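CBS domain-containing predicted protein TM0935 (Thermotoga maritima, PDB 1O50) is of unknown function but folds as a tandem pair of CBS domains, a module that in many relatives binds adenosine-containing ligands and regulates a partner. Local coordinates at residues V131-E134 / I138-D141; V47-Y52 / N143-L148; V65-K70 / I101-V106; K25-E30 / V39-E44. All blocks are in the same frame, centred on the assembly; numbering follows the deposited sequence.

Contact 1 (V131-E134 / I138-D141); sequences VVDE and IVGD
The carbonyl oxygen of V131 accepts two backbone N-H groups from the facing strand. V139 N gives the shorter and straighter bond, 2.9 Å from V131 O, with an N-H...O angle of 171°. It comes in nearly along the C=O axis. G140 N adds a longer and more bent bond of 3.3 Å to the same V131 O. Beside this pair, V131 N donates to G140 O at 2.9 Å. That donor stands above the carbonyl plane of G140.

Side chains pack around the bonds. V139 turns CG1 away from its own carbonyl carbon (chi1 -68°), which leaves CG2 between N and C and holds it 3.2 Å from V131 O. The valines cross at about a right angle, with V131 CG1 4.2 Å from V139 CG2. The other branch of V131, CG2, rests 3.8 Å from D141 N. V139 CG1 touches the D133 side chain, 3.9 Å from D133 CB. The D133 carboxylate has its main partners in the turn: OD1 accepts from E137 N, and OD2 pairs with K135. Beyond the bulge, V132 faces I138 as an antiparallel non-hydrogen-bonded pair, and both side chains touch L59 of strand 58-64. D141 sends its carboxylate to Y52.

Two residues, V139 and G140, thus stand opposite the single residue V131. This is a classic beta bulge, set in the hairpin of strands 128-132 and 138-143 in the second CBS sequence motif.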
# COMPACT_ATOMS: atom_id res chain seq x y z
N VAL A 131 -7.44 -15.40 0.87
CA VAL A 131 -8.64 -16.12 0.49
C VAL A 131 -8.60 -17.42 1.28
O VAL A 131 -7.61 -18.14 1.25
CB VAL A 131 -8.68 -16.40 -1.03
CG1 VAL A 131 -9.96 -17.07 -1.42
CG2 VAL A 131 -8.44 -15.07 -1.82
N VAL A 132 -9.66 -17.69 2.02
CA VAL A 132 -9.65 -18.80 2.96
C VAL A 132 -10.75 -19.78 2.59
O VAL A 132 -11.73 -19.42 1.93
CB VAL A 132 -9.82 -18.33 4.45
CG1 VAL A 132 -8.76 -17.31 4.83
CG2 VAL A 132 -11.23 -17.78 4.73
N ASP A 133 -10.57 -21.02 3.02
CA ASP A 133 -11.59 -22.03 2.84
C ASP A 133 -12.47 -21.99 4.07
O ASP A 133 -12.45 -21.00 4.80
CB ASP A 133 -10.96 -23.41 2.56
CG ASP A 133 -10.11 -23.94 3.72
OD1 ASP A 133 -10.14 -23.40 4.84
OD2 ASP A 133 -9.37 -24.94 3.56
N GLU A 134 -13.23 -23.04 4.32
CA GLU A 134 -14.24 -22.97 5.37
C GLU A 134 -13.73 -23.39 6.73
O GLU A 134 -14.50 -23.43 7.68
CB GLU A 134 -15.46 -23.83 5.00
CG GLU A 134 -16.76 -23.13 5.35
CD GLU A 134 -17.12 -22.04 4.35
OE1 GLU A 134 -16.70 -20.87 4.52
OE2 GLU A 134 -17.83 -22.36 3.38
N ILE A 138 -5.60 -20.82 4.55
CA ILE A 138 -5.26 -20.00 3.39
C ILE A 138 -5.11 -20.83 2.11
O ILE A 138 -4.30 -21.75 2.04
CB ILE A 138 -4.00 -19.13 3.66
CG1 ILE A 138 -4.24 -18.23 4.86
CG2 ILE A 138 -3.64 -18.26 2.42
CD1 ILE A 138 -3.04 -17.42 5.27
N VAL A 139 -5.93 -20.50 1.11
CA VAL A 139 -5.96 -21.21 -0.17
C VAL A 139 -5.60 -20.30 -1.35
O VAL A 139 -5.44 -20.77 -2.47
CB VAL A 139 -7.35 -21.85 -0.40
CG1 VAL A 139 -7.60 -23.02 0.60
CG2 VAL A 139 -8.46 -20.81 -0.31
N GLY A 140 -5.48 -19.00 -1.11
CA GLY A 140 -5.12 -18.06 -2.16
C GLY A 140 -4.94 -16.66 -1.60
O GLY A 140 -5.03 -16.48 -0.40
N ASP A 141 -4.72 -15.68 -2.48
CA ASP A 141 -4.43 -14.30 -2.07
C ASP A 141 -5.11 -13.29 -3.01
O ASP A 141 -5.34 -13.56 -4.19
CB ASP A 141 -2.89 -14.13 -2.09
CG ASP A 141 -2.39 -13.04 -1.23
OD1 ASP A 141 -3.04 -12.71 -0.21
OD2 ASP A 141 -1.34 -12.42 -1.53

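Contact 2 (V47-Y52 / N143-L148); sequences VTRTVY and NSLEIL
L145 covers one face of the R49 guanidinium with its CD2 methyl, 4.0 Å from NH2 and offset toward the rim of the group. L145 CD1 sits near NH1, and the two side chains cross at about a right angle. V47 O lies 17° out of the guanidinium plane and takes a 3.0 Å hydrogen bond from R49 NH1. The same NH1 also donates to P46 O of the second subunit, so this arginine ties its own loop to the dimer partner. L145 packs on that P46 as well.

The contact joins the two halves of the CBS-domain pair fold. One side is the loop leading into strand 50-55. The other is the start of helix 144-153, which is closed by a capping box. N143 is the N-cap, and its OD1 accepts from E146 N at 3.0 Å. In return E146 OE1 takes N143 N, at 3.2 Å and from above the carboxylate plane. The other oxygen, E146 OE2, accepts from I22 N.

R49 reaches L145 with a chain extended from CG to NE, which carries the flat group out to the leucine methyls. A leucine in its place would probably leave V47 O and P46 O of the second subunit without their shared donor and L145 without its flat cover.

N143 has a second task on its amide nitrogen. A water accepts from N143 ND2 at 3.0 Å and donates to V47 O at 2.7 Å.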
# COMPACT_ATOMS: atom_id res chain seq x y z
N VAL A 47 6.17 -6.36 -3.00
CA VAL A 47 4.78 -6.23 -3.43
C VAL A 47 3.84 -6.46 -2.25
O VAL A 47 2.66 -6.06 -2.27
CB VAL A 47 4.50 -7.24 -4.65
CG1 VAL A 47 4.38 -8.68 -4.22
CG2 VAL A 47 3.30 -6.83 -5.46
N THR A 48 4.38 -7.08 -1.20
CA THR A 48 3.60 -7.56 -0.10
C THR A 48 3.00 -6.36 0.57
O THR A 48 3.70 -5.39 0.83
CB THR A 48 4.50 -8.27 0.89
OG1 THR A 48 5.03 -9.48 0.34
CG2 THR A 48 3.76 -8.75 2.10
N ARG A 49 1.71 -6.42 0.86
CA ARG A 49 1.01 -5.28 1.46
C ARG A 49 0.36 -5.64 2.78
O ARG A 49 0.03 -4.74 3.59
CB ARG A 49 0.02 -4.65 0.45
CG ARG A 49 0.73 -3.74 -0.59
CD ARG A 49 -0.09 -3.62 -1.84
NE ARG A 49 0.30 -2.53 -2.72
CZ ARG A 49 1.17 -2.61 -3.70
NH1 ARG A 49 1.86 -3.72 -3.94
NH2 ARG A 49 1.35 -1.54 -4.47
N THR A 50 0.16 -6.92 2.99
CA THR A 50 -0.37 -7.44 4.24
C THR A 50 0.36 -8.76 4.58
O THR A 50 0.46 -9.68 3.73
CB THR A 50 -1.91 -7.68 4.17
OG1 THR A 50 -2.62 -6.49 3.75
CG2 THR A 50 -2.46 -7.96 5.59
N VAL A 51 0.90 -8.83 5.81
CA VAL A 51 1.40 -10.05 6.41
C VAL A 51 0.33 -10.79 7.21
O VAL A 51 -0.43 -10.19 7.96
CB VAL A 51 2.67 -9.77 7.26
CG1 VAL A 51 3.13 -11.04 7.94
CG2 VAL A 51 3.80 -9.21 6.35
N TYR A 52 0.28 -12.10 7.05
CA TYR A 52 -0.65 -12.94 7.78
C TYR A 52 0.11 -13.69 8.87
O TYR A 52 1.30 -13.98 8.73
CB TYR A 52 -1.35 -13.95 6.85
CG TYR A 52 -1.87 -13.29 5.57
CD1 TYR A 52 -2.67 -12.15 5.64
CD2 TYR A 52 -1.56 -13.80 4.30
CE1 TYR A 52 -3.12 -11.53 4.50
CE2 TYR A 52 -2.04 -13.16 3.14
CZ TYR A 52 -2.82 -12.04 3.27
OH TYR A 52 -3.30 -11.40 2.16
N ASN A 143 -4.99 -8.94 -4.02
CA ASN A 143 -4.57 -7.56 -3.75
C ASN A 143 -5.27 -6.53 -4.58
O ASN A 143 -5.99 -6.84 -5.52
CB ASN A 143 -3.02 -7.41 -3.82
CG ASN A 143 -2.44 -7.43 -5.21
OD1 ASN A 143 -3.15 -7.48 -6.21
ND2 ASN A 143 -1.13 -7.37 -5.28
N SER A 144 -5.11 -5.27 -4.19
CA SER A 144 -5.72 -4.17 -4.90
C SER A 144 -5.35 -4.11 -6.39
O SER A 144 -6.14 -3.70 -7.22
CB SER A 144 -5.37 -2.85 -4.20
OG SER A 144 -3.97 -2.62 -4.16
N LEU A 145 -4.16 -4.56 -6.75
CA LEU A 145 -3.72 -4.43 -8.11
C LEU A 145 -4.52 -5.40 -9.00
O LEU A 145 -4.81 -5.08 -10.14
CB LEU A 145 -2.21 -4.71 -8.22
CG LEU A 145 -1.26 -3.99 -7.25
CD1 LEU A 145 0.18 -4.21 -7.72
CD2 LEU A 145 -1.56 -2.52 -7.09
N GLU A 146 -4.83 -6.58 -8.48
CA GLU A 146 -5.66 -7.53 -9.19
C GLU A 146 -7.06 -6.99 -9.49
O GLU A 146 -7.60 -7.22 -10.56
CB GLU A 146 -5.73 -8.83 -8.43
CG GLU A 146 -4.40 -9.55 -8.48
CD GLU A 146 -4.39 -10.80 -7.64
OE1 GLU A 146 -5.01 -10.81 -6.57
OE2 GLU A 146 -3.76 -11.76 -8.07
N ILE A 147 -7.64 -6.29 -8.52
CA ILE A 147 -8.94 -5.66 -8.68
C ILE A 147 -8.86 -4.59 -9.74
O ILE A 147 -9.72 -4.51 -10.60
CB ILE A 147 -9.48 -5.13 -7.34
CG1 ILE A 147 -9.72 -6.28 -6.37
CG2 ILE A 147 -10.82 -4.39 -7.51
CD1 ILE A 147 -10.31 -5.87 -5.07
N LEU A 148 -7.80 -3.78 -9.70
CA LEU A 148 -7.61 -2.74 -10.69
C LEU A 148 -7.45 -3.29 -12.10
O LEU A 148 -8.02 -2.75 -13.03
CB LEU A 148 -6.43 -1.83 -10.35
CG LEU A 148 -6.69 -0.95 -9.13
CD1 LEU A 148 -5.40 -0.21 -8.68
CD2 LEU A 148 -7.84 0.07 -9.33
O HOH W 1 0.44 -7.54 -2.68

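Contact 3 (V65-K70 / I101-V106); sequences VMHLLK and IMLDPV
The imidazole of H67 is met on one face by L103 and at its edge by I101. H67 and L103 approach from opposite directions. The leucine methyl CD1 lies over the ring, 3.9 Å from the centroid of H67 and 15° off the ring normal, a CH-pi contact. L103 CD2 spreads over the same ring farther out, 3.8 Å from H67 NE2. Both branches of the leucine therefore cover the imidazole.

At the edge, near the ring plane, stands the carbonyl oxygen of I101. H67 NE2 donates to I101 O at 2.8 Å, but the N-H...O angle of 124° makes the bond weak. The H67 ring points away from its own backbone N (chi1 -180°), and this carries NE2 across to the loop. With alanine at this position, I101 O would probably lose this weak donor and the L103 methyls the ring they lie on.

A second, apolar touch runs alongside. L68 CD1 meets I101 CD1 at 3.7 Å, and these two side chains cross obliquely, methyl against methyl.

The contact joins the start of helix 65-77 to the loop between helices 98-101 and 114-124, and so links the two CBS sequence motifs. L68 also packs on I35, V39 and I42 of helix 35-44, and on L148 of the second subunit. I101 and L103 lean on I63 and P64 of strand 58-64.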
# COMPACT_ATOMS: atom_id res chain seq x y z
N VAL A 65 0.88 -3.40 6.14
CA VAL A 65 2.10 -2.64 6.22
C VAL A 65 1.87 -1.26 6.83
O VAL A 65 2.74 -0.74 7.53
CB VAL A 65 2.74 -2.52 4.87
CG1 VAL A 65 3.88 -1.47 4.89
CG2 VAL A 65 3.26 -3.88 4.46
N MET A 66 0.69 -0.67 6.61
CA MET A 66 0.45 0.68 7.16
C MET A 66 0.25 0.57 8.68
O MET A 66 0.54 1.54 9.44
CB MET A 66 -0.74 1.37 6.49
CG MET A 66 -1.21 2.67 7.19
SD MET A 66 0.06 4.08 7.13
CE MET A 66 -0.19 4.65 5.53
N HIS A 67 -0.29 -0.56 9.14
CA HIS A 67 -0.39 -0.78 10.58
C HIS A 67 1.04 -0.88 11.21
O HIS A 67 1.30 -0.27 12.22
CB HIS A 67 -1.21 -2.01 10.92
CG HIS A 67 -1.34 -2.27 12.39
ND1 HIS A 67 -1.90 -1.37 13.28
CD2 HIS A 67 -1.04 -3.37 13.12
CE1 HIS A 67 -1.92 -1.90 14.49
NE2 HIS A 67 -1.38 -3.11 14.42
N LEU A 68 1.95 -1.59 10.55
CA LEU A 68 3.34 -1.74 10.98
C LEU A 68 4.07 -0.39 10.99
O LEU A 68 4.87 -0.09 11.89
CB LEU A 68 4.07 -2.74 10.07
CG LEU A 68 5.50 -3.15 10.43
CD1 LEU A 68 5.64 -3.52 11.91
CD2 LEU A 68 5.98 -4.31 9.53
N LEU A 69 3.75 0.44 10.00
CA LEU A 69 4.32 1.78 9.90
C LEU A 69 3.84 2.62 11.10
O LEU A 69 4.62 3.32 11.73
CB LEU A 69 3.90 2.42 8.57
CG LEU A 69 4.58 3.71 8.17
CD1 LEU A 69 6.07 3.43 7.87
CD2 LEU A 69 3.90 4.41 6.97
N LYS A 70 2.56 2.50 11.44
CA LYS A 70 1.98 3.24 12.54
C LYS A 70 2.58 2.79 13.89
O LYS A 70 2.95 3.60 14.73
CB LYS A 70 0.44 3.14 12.53
CG LYS A 70 -0.22 3.98 11.45
CD LYS A 70 -1.72 3.71 11.40
CE LYS A 70 -2.39 4.45 10.24
NZ LYS A 70 -3.88 4.11 10.14
N ILE A 101 1.30 -7.03 17.70
CA ILE A 101 0.73 -6.12 16.70
C ILE A 101 -0.37 -6.65 15.73
O ILE A 101 -0.96 -5.84 15.02
CB ILE A 101 1.86 -5.43 15.89
CG1 ILE A 101 2.70 -6.40 15.09
CG2 ILE A 101 2.74 -4.69 16.85
CD1 ILE A 101 3.55 -5.70 14.00
N MET A 102 -0.64 -7.95 15.70
CA MET A 102 -1.57 -8.50 14.71
C MET A 102 -2.98 -8.00 14.98
O MET A 102 -3.32 -7.73 16.10
CB MET A 102 -1.51 -10.02 14.69
CG MET A 102 -1.97 -10.75 15.92
SD MET A 102 -1.65 -12.51 15.72
CE MET A 102 -2.79 -13.16 16.92
N LEU A 103 -3.77 -7.82 13.92
CA LEU A 103 -5.17 -7.41 14.03
C LEU A 103 -6.00 -8.59 13.64
O LEU A 103 -5.52 -9.54 13.02
CB LEU A 103 -5.47 -6.26 13.06
CG LEU A 103 -4.63 -4.99 13.23
CD1 LEU A 103 -4.66 -4.13 11.95
CD2 LEU A 103 -5.05 -4.20 14.39
N ASP A 104 -7.27 -8.57 14.04
CA ASP A 104 -8.20 -9.60 13.68
C ASP A 104 -8.25 -9.69 12.18
O ASP A 104 -8.41 -8.67 11.51
CB ASP A 104 -9.59 -9.26 14.19
CG ASP A 104 -9.68 -9.31 15.69
OD1 ASP A 104 -8.80 -9.94 16.33
OD2 ASP A 104 -10.61 -8.75 16.32
N PRO A 105 -8.15 -10.90 11.63
CA PRO A 105 -8.11 -11.06 10.17
C PRO A 105 -9.43 -10.65 9.47
O PRO A 105 -10.53 -10.92 9.94
CB PRO A 105 -7.78 -12.55 9.96
CG PRO A 105 -8.12 -13.21 11.23
CD PRO A 105 -8.13 -12.19 12.34
N VAL A 106 -9.26 -9.96 8.35
CA VAL A 106 -10.32 -9.65 7.40
C VAL A 106 -9.99 -10.49 6.16
O VAL A 106 -8.88 -10.41 5.63
CB VAL A 106 -10.28 -8.17 7.00
CG1 VAL A 106 -11.34 -7.87 5.92
CG2 VAL A 106 -10.47 -7.30 8.22

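Contact 4 (K25-E30 / V39-E44); sequences KPTVVE and VDRILE
R41 reaches from helix 35-44 to the backbone of strand 27-29, within the beta-alpha-beta unit that strand 50-55 completes in the first CBS motif. The helix segment runs antiparallel to the strand, with axes 9.6 Å apart at closest and 167° between their directions.

One direct hydrogen bond crosses. R41 NH1 donates to V28 O at 3.2 Å, from above the carbonyl plane. The arginine chain bends at chi2 and chi3 (-67° and -59°), which curls the side chain so that the guanidinium lies against T27 and V28.

Van der Waals contacts come from T27 and V29. T27 CG2 lies over the centre of one guanidinium face and also meets R41 CB at 3.9 Å. V29 CG1 stands 4.1 Å from R41 NH1. Next along the helix, I42 packs on L145 of the second subunit.

Charges are close but do not touch. K25 NZ is 4.8 Å from E44 OE1, and it has a weak, long ion pair with D45.

Two waters add further polar links. One water bridges R41 NH2 and T27 OG1. Another lies in the guanidinium plane, accepting from R41 NH2 at 2.8 Å and from V28 N while donating to P26 O.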
# COMPACT_ATOMS: atom_id res chain seq x y z
N LYS A 25 2.27 -14.74 -3.74
CA LYS A 25 2.51 -15.75 -2.68
C LYS A 25 2.24 -15.07 -1.36
O LYS A 25 2.92 -14.09 -1.06
CB LYS A 25 3.96 -16.24 -2.65
CG LYS A 25 4.64 -16.44 -4.04
CD LYS A 25 5.61 -15.26 -4.43
CE LYS A 25 6.96 -15.33 -3.66
NZ LYS A 25 6.85 -14.81 -2.25
N PRO A 26 1.29 -15.56 -0.57
CA PRO A 26 1.02 -14.96 0.73
C PRO A 26 2.25 -15.04 1.65
O PRO A 26 2.96 -16.03 1.64
CB PRO A 26 -0.13 -15.80 1.31
CG PRO A 26 -0.63 -16.63 0.21
CD PRO A 26 0.44 -16.73 -0.83
N THR A 27 2.50 -13.97 2.38
CA THR A 27 3.53 -13.93 3.40
C THR A 27 2.95 -14.23 4.75
O THR A 27 2.22 -13.41 5.29
CB THR A 27 4.15 -12.55 3.46
OG1 THR A 27 4.88 -12.32 2.25
CG2 THR A 27 5.19 -12.46 4.59
N VAL A 28 3.34 -15.37 5.29
CA VAL A 28 2.77 -15.92 6.50
C VAL A 28 3.86 -16.17 7.58
O VAL A 28 4.82 -16.93 7.35
CB VAL A 28 2.10 -17.30 6.22
CG1 VAL A 28 1.34 -17.74 7.42
CG2 VAL A 28 1.17 -17.24 5.04
N VAL A 29 3.63 -15.59 8.77
CA VAL A 29 4.49 -15.69 9.94
C VAL A 29 3.74 -16.38 11.09
O VAL A 29 2.55 -16.67 10.99
CB VAL A 29 5.01 -14.30 10.39
CG1 VAL A 29 5.83 -13.64 9.27
CG2 VAL A 29 3.91 -13.39 10.78
N GLU A 30 4.49 -16.70 12.14
CA GLU A 30 3.99 -17.28 13.38
C GLU A 30 3.83 -16.18 14.42
O GLU A 30 4.36 -15.11 14.25
CB GLU A 30 5.00 -18.31 13.90
CG GLU A 30 5.17 -19.56 13.05
CD GLU A 30 3.99 -20.51 13.10
OE1 GLU A 30 3.39 -20.76 12.02
OE2 GLU A 30 3.64 -21.02 14.20
N VAL A 39 9.71 -7.56 8.83
CA VAL A 39 10.31 -6.62 7.91
C VAL A 39 11.21 -7.31 6.87
O VAL A 39 11.15 -7.01 5.68
CB VAL A 39 11.03 -5.49 8.72
CG1 VAL A 39 11.78 -4.61 7.84
CG2 VAL A 39 10.03 -4.68 9.51
N ASP A 40 12.07 -8.22 7.29
CA ASP A 40 12.89 -8.95 6.32
C ASP A 40 12.03 -9.66 5.25
O ASP A 40 12.36 -9.62 4.08
CB ASP A 40 13.76 -10.01 6.99
CG ASP A 40 14.79 -9.45 7.97
OD1 ASP A 40 15.33 -8.32 7.76
OD2 ASP A 40 15.15 -10.14 8.95
N ARG A 41 10.96 -10.35 5.66
CA ARG A 41 9.99 -10.97 4.74
C ARG A 41 9.35 -9.99 3.78
O ARG A 41 9.17 -10.28 2.62
CB ARG A 41 8.88 -11.69 5.52
CG ARG A 41 9.34 -12.91 6.39
CD ARG A 41 9.85 -14.08 5.64
NE ARG A 41 8.88 -14.67 4.69
CZ ARG A 41 7.85 -15.50 4.99
NH1 ARG A 41 7.57 -15.86 6.24
NH2 ARG A 41 7.09 -15.97 4.00
N ILE A 42 8.98 -8.80 4.25
CA ILE A 42 8.39 -7.81 3.36
C ILE A 42 9.43 -7.32 2.35
O ILE A 42 9.11 -7.19 1.17
CB ILE A 42 7.81 -6.62 4.14
CG1 ILE A 42 6.64 -7.07 5.05
CG2 ILE A 42 7.31 -5.57 3.16
CD1 ILE A 42 6.26 -6.09 6.12
N LEU A 43 10.66 -7.05 2.80
CA LEU A 43 11.73 -6.57 1.90
C LEU A 43 12.13 -7.59 0.82
O LEU A 43 12.64 -7.22 -0.28
CB LEU A 43 12.96 -6.15 2.71
CG LEU A 43 12.72 -4.94 3.65
CD1 LEU A 43 13.89 -4.76 4.70
CD2 LEU A 43 12.54 -3.64 2.83
N GLU A 44 11.95 -8.89 1.11
CA GLU A 44 12.27 -9.94 0.12
C GLU A 44 11.19 -10.04 -0.99
O GLU A 44 11.47 -10.46 -2.07
CB GLU A 44 12.48 -11.31 0.78
CG GLU A 44 13.26 -12.29 -0.09
CD GLU A 44 12.39 -13.21 -0.96
OE1 GLU A 44 11.14 -13.27 -0.72
OE2 GLU A 44 12.97 -13.92 -1.85
O HOH W 2 4.70 -17.44 3.86
O HOH W 3 6.89 -13.90 1.69

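Along the chain contact 4 closes first. Contact 2, its segments 91 residues apart at their closest ends, encloses both contact 3 and, after it, contact 1. Centres of the contacts lie about 13 to 19 Å apart, and contacts 1 and 3 are on opposite sides of the chain's centre. Contacts 2 and 4 share a sheet, since strands 27-29 and 50-55 are neighbours in it. Contact 1 meets contact 2 through D141 and Y52, and contact 4 through P26. Contacts 2 and 3 each bridge the two CBS sequence motifs, while contact 4 stays within the first and contact 1 within the second. Contacts 2, 3 and 4 also touch the second subunit, so motif pairing and dimer formation probably draw on some of the same elements.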